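Side-chain contact in 3-keto-5-aminohexanoate cleavage protein (Burkholderia xenovorans LB400, PDB 3E02), which probably cleaves beta-keto acids such as 3-keto-5-aminohexanoate, using a bound zinc ion: residues Lys7-Cys12 with Arg298-Thr303. Sequence-based numbering, arbitrary orientation.
Sequences KIIITC and RAMLKT
The peptide joining K7 to I8 is the flat group here, and M300, a selenomethionine, comes up to its carbonyl oxygen. Methyl CE sits almost straight out beyond the oxygen, 3.4 Å from K7 O with a C-O-CE angle of about 173°, while SE is tilted out of the peptide plane, 3.6 Å from K7 O. No hydrogen bond crosses between 7-12 and 298-303; a methyl and the selenium behind it lie against the oxygen in van der Waals contact. The M300 chain is extended as far as SE and then bends (chi3 68°), and that bend brings CE against both K7 O and the end of I9. I9 and M300 reach for each other tip to tip: I9 CD1 lies 3.8 Å from M300 CE, and I9 CG1 is 3.9 Å from M300 SE. One residue along, L301 flanks the same isoleucine, with I9 CD1 4.2 Å from L301 CG. In the TIM barrel, I9 leads into the first strand, 10-13, and the last helix, 294-301, packs near the N-terminal end of that strand. I8 and I10 turn instead to helix 273-286, whereas T11 touches the zinc ligand H50, whose side chain is about 10 Å from that of I9. N253 links both partners, accepting a hydrogen bond from I9 N through OD1 and touching M300. K7 sends its ammonium away from the helix to a salt bridge with D290.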
ATOM      1  N   LYS A   7     -14.035 -22.225  -3.440  1.00 40.65           N
ATOM      2  CA  LYS A   7     -14.423 -22.415  -4.826  1.00 38.17           C
ATOM      3  C   LYS A   7     -14.700 -21.016  -5.378  1.00 36.57           C
ATOM      4  O   LYS A   7     -15.378 -20.218  -4.723  1.00 38.19           O
ATOM      5  CB  LYS A   7     -15.655 -23.304  -4.916  1.00 38.48           C
ATOM      6  CG  LYS A   7     -15.488 -24.704  -4.334  1.00 37.10           C
ATOM      7  CD  LYS A   7     -14.417 -25.529  -5.032  1.00 40.04           C
ATOM      8  CE  LYS A   7     -14.369 -26.959  -4.488  1.00 41.25           C
ATOM      9  NZ  LYS A   7     -13.171 -27.670  -5.006  1.00 44.68           N
ATOM     10  N   ILE A   8     -14.172 -20.727  -6.561  1.00 34.01           N
ATOM     11  CA  ILE A   8     -14.278 -19.411  -7.185  1.00 33.20           C
ATOM     12  C   ILE A   8     -15.572 -19.296  -7.983  1.00 33.59           C
ATOM     13  O   ILE A   8     -15.865 -20.151  -8.827  1.00 33.33           O
ATOM     14  CB  ILE A   8     -13.073 -19.125  -8.121  1.00 33.16           C
ATOM     15  CG1 ILE A   8     -11.764 -19.079  -7.321  1.00 33.91           C
ATOM     16  CG2 ILE A   8     -13.259 -17.805  -8.887  1.00 32.24           C
ATOM     17  CD1 ILE A   8     -10.501 -19.010  -8.206  1.00 34.32           C
ATOM     18  N   ILE A   9     -16.330 -18.236  -7.727  1.00 34.24           N
ATOM     19  CA  ILE A   9     -17.526 -17.942  -8.514  1.00 34.70           C
ATOM     20  C   ILE A   9     -17.071 -17.221  -9.778  1.00 33.26           C
ATOM     21  O   ILE A   9     -16.450 -16.153  -9.698  1.00 33.36           O
ATOM     22  CB  ILE A   9     -18.505 -17.008  -7.769  1.00 34.67           C
ATOM     23  CG1 ILE A   9     -18.986 -17.663  -6.471  1.00 34.67           C
ATOM     24  CG2 ILE A   9     -19.727 -16.643  -8.673  1.00 33.96           C
ATOM     25  CD1 ILE A   9     -19.873 -16.755  -5.620  1.00 34.71           C
ATOM     26  N   ILE A  10     -17.366 -17.812 -10.934  1.00 33.64           N
ATOM     27  CA  ILE A  10     -17.190 -17.154 -12.227  1.00 33.56           C
ATOM     28  C   ILE A  10     -18.561 -16.569 -12.571  1.00 34.69           C
ATOM     29  O   ILE A  10     -19.539 -17.318 -12.727  1.00 35.12           O
ATOM     30  CB  ILE A  10     -16.786 -18.101 -13.376  1.00 31.96           C
ATOM     31  CG1 ILE A  10     -15.414 -18.740 -13.108  1.00 33.46           C
ATOM     32  CG2 ILE A  10     -16.771 -17.319 -14.727  1.00 33.09           C
ATOM     33  CD1 ILE A  10     -14.978 -19.762 -14.160  1.00 32.86           C
ATOM     34  N   THR A  11     -18.627 -15.243 -12.651  1.00 34.85           N
ATOM     35  CA  THR A  11     -19.818 -14.548 -13.104  1.00 34.91           C
ATOM     36  C   THR A  11     -19.565 -14.190 -14.569  1.00 34.70           C
ATOM     37  O   THR A  11     -18.456 -13.770 -14.930  1.00 34.22           O
ATOM     38  CB  THR A  11     -20.096 -13.279 -12.302  1.00 34.95           C
ATOM     39  OG1 THR A  11     -20.326 -13.610 -10.924  1.00 38.79           O
ATOM     40  CG2 THR A  11     -21.355 -12.522 -12.842  1.00 34.87           C
ATOM     41  N   CYS A  12     -20.576 -14.383 -15.415  1.00 34.67           N
ATOM     42  CA  CYS A  12     -20.504 -13.941 -16.807  1.00 33.63           C
ATOM     43  C   CYS A  12     -21.516 -12.825 -17.062  1.00 34.25           C
ATOM     44  O   CYS A  12     -22.732 -13.058 -16.964  1.00 34.56           O
ATOM     45  CB  CYS A  12     -20.755 -15.062 -17.772  1.00 33.86           C
ATOM     46  SG  CYS A  12     -20.630 -14.499 -19.501  1.00 37.76           S
ATOM     47  N   ARG A 298     -24.752 -20.257  -4.627  1.00 33.61           N
ATOM     48  CA  ARG A 298     -25.972 -19.937  -3.849  1.00 32.51           C
ATOM     49  C   ARG A 298     -25.728 -20.047  -2.338  1.00 33.50           C
ATOM     50  O   ARG A 298     -26.195 -19.206  -1.578  1.00 34.13           O
ATOM     51  CB  ARG A 298     -27.148 -20.848  -4.245  1.00 32.41           C
ATOM     52  CG  ARG A 298     -27.717 -20.586  -5.623  1.00 30.60           C
ATOM     53  CD  ARG A 298     -28.973 -21.407  -5.888  1.00 34.05           C
ATOM     54  NE  ARG A 298     -29.575 -20.997  -7.160  1.00 32.11           N
ATOM     55  CZ  ARG A 298     -29.233 -21.442  -8.370  1.00 35.24           C
ATOM     56  NH1 ARG A 298     -28.316 -22.390  -8.532  1.00 37.90           N
ATOM     57  NH2 ARG A 298     -29.850 -20.934  -9.441  1.00 36.65           N
ATOM     58  N   ALA A 299     -25.000 -21.084  -1.926  1.00 33.86           N
ATOM     59  CA  ALA A 299     -24.643 -21.298  -0.522  1.00 34.41           C
ATOM     60  C   ALA A 299     -23.672 -20.224  -0.040  1.00 34.93           C
ATOM     61  O   ALA A 299     -23.778 -19.776   1.095  1.00 35.92           O
ATOM     62  CB  ALA A 299     -24.053 -22.703  -0.310  1.00 34.22           C
HETATM   63  N   MSE A 300     -22.734 -19.809  -0.896  1.00 34.62           N
HETATM   64  CA  MSE A 300     -21.789 -18.739  -0.552  1.00 35.46           C
HETATM   65  C   MSE A 300     -22.516 -17.403  -0.375  1.00 35.59           C
HETATM   66  O   MSE A 300     -22.347 -16.742   0.639  1.00 34.71           O
HETATM   67  CB  MSE A 300     -20.681 -18.596  -1.614  1.00 35.73           C
HETATM   68  CG  MSE A 300     -19.683 -19.744  -1.609  1.00 36.30           C
HETATM   69 SE   MSE A 300     -18.611 -19.796  -3.224  0.75 35.53          SE
HETATM   70  CE  MSE A 300     -17.571 -18.205  -3.018  1.00 34.57           C
ATOM     71  N   LEU A 301     -23.339 -17.037  -1.351  1.00 35.01           N
ATOM     72  CA  LEU A 301     -24.082 -15.769  -1.321  1.00 35.71           C
ATOM     73  C   LEU A 301     -25.342 -15.774  -0.444  1.00 35.61           C
ATOM     74  O   LEU A 301     -25.896 -14.697  -0.175  1.00 35.95           O
ATOM     75  CB  LEU A 301     -24.442 -15.334  -2.739  1.00 35.38           C
ATOM     76  CG  LEU A 301     -23.261 -15.166  -3.699  1.00 40.56           C
ATOM     77  CD1 LEU A 301     -23.737 -14.719  -5.070  1.00 42.55           C
ATOM     78  CD2 LEU A 301     -22.275 -14.194  -3.153  1.00 46.19           C
ATOM     79  N   LYS A 302     -25.778 -16.965  -0.017  1.00 35.16           N
ATOM     80  CA  LYS A 302     -26.974 -17.164   0.815  1.00 35.83           C
ATOM     81  C   LYS A 302     -28.215 -16.641   0.089  1.00 34.79           C
ATOM     82  O   LYS A 302     -28.982 -15.853   0.620  1.00 33.80           O
ATOM     83  CB  LYS A 302     -26.811 -16.530   2.208  1.00 36.80           C
ATOM     84  CG  LYS A 302     -25.633 -17.017   3.037  1.00 41.24           C
ATOM     85  CD  LYS A 302     -25.802 -18.453   3.486  1.00 50.53           C
ATOM     86  CE  LYS A 302     -24.654 -18.897   4.396  1.00 52.03           C
ATOM     87  NZ  LYS A 302     -24.592 -18.085   5.661  1.00 59.73           N
ATOM     88  N   THR A 303     -28.401 -17.097  -1.143  1.00 35.50           N
ATOM     89  CA  THR A 303     -29.546 -16.690  -1.958  1.00 35.76           C
ATOM     90  C   THR A 303     -30.798 -17.460  -1.549  1.00 36.40           C
ATOM     91  O   THR A 303     -30.713 -18.496  -0.891  1.00 37.20           O
ATOM     92  CB  THR A 303     -29.294 -16.892  -3.461  1.00 35.59           C
ATOM     93  OG1 THR A 303     -29.103 -18.283  -3.734  1.00 39.73           O
ATOM     94  CG2 THR A 303     -28.066 -16.074  -3.924  1.00 32.68           C
TER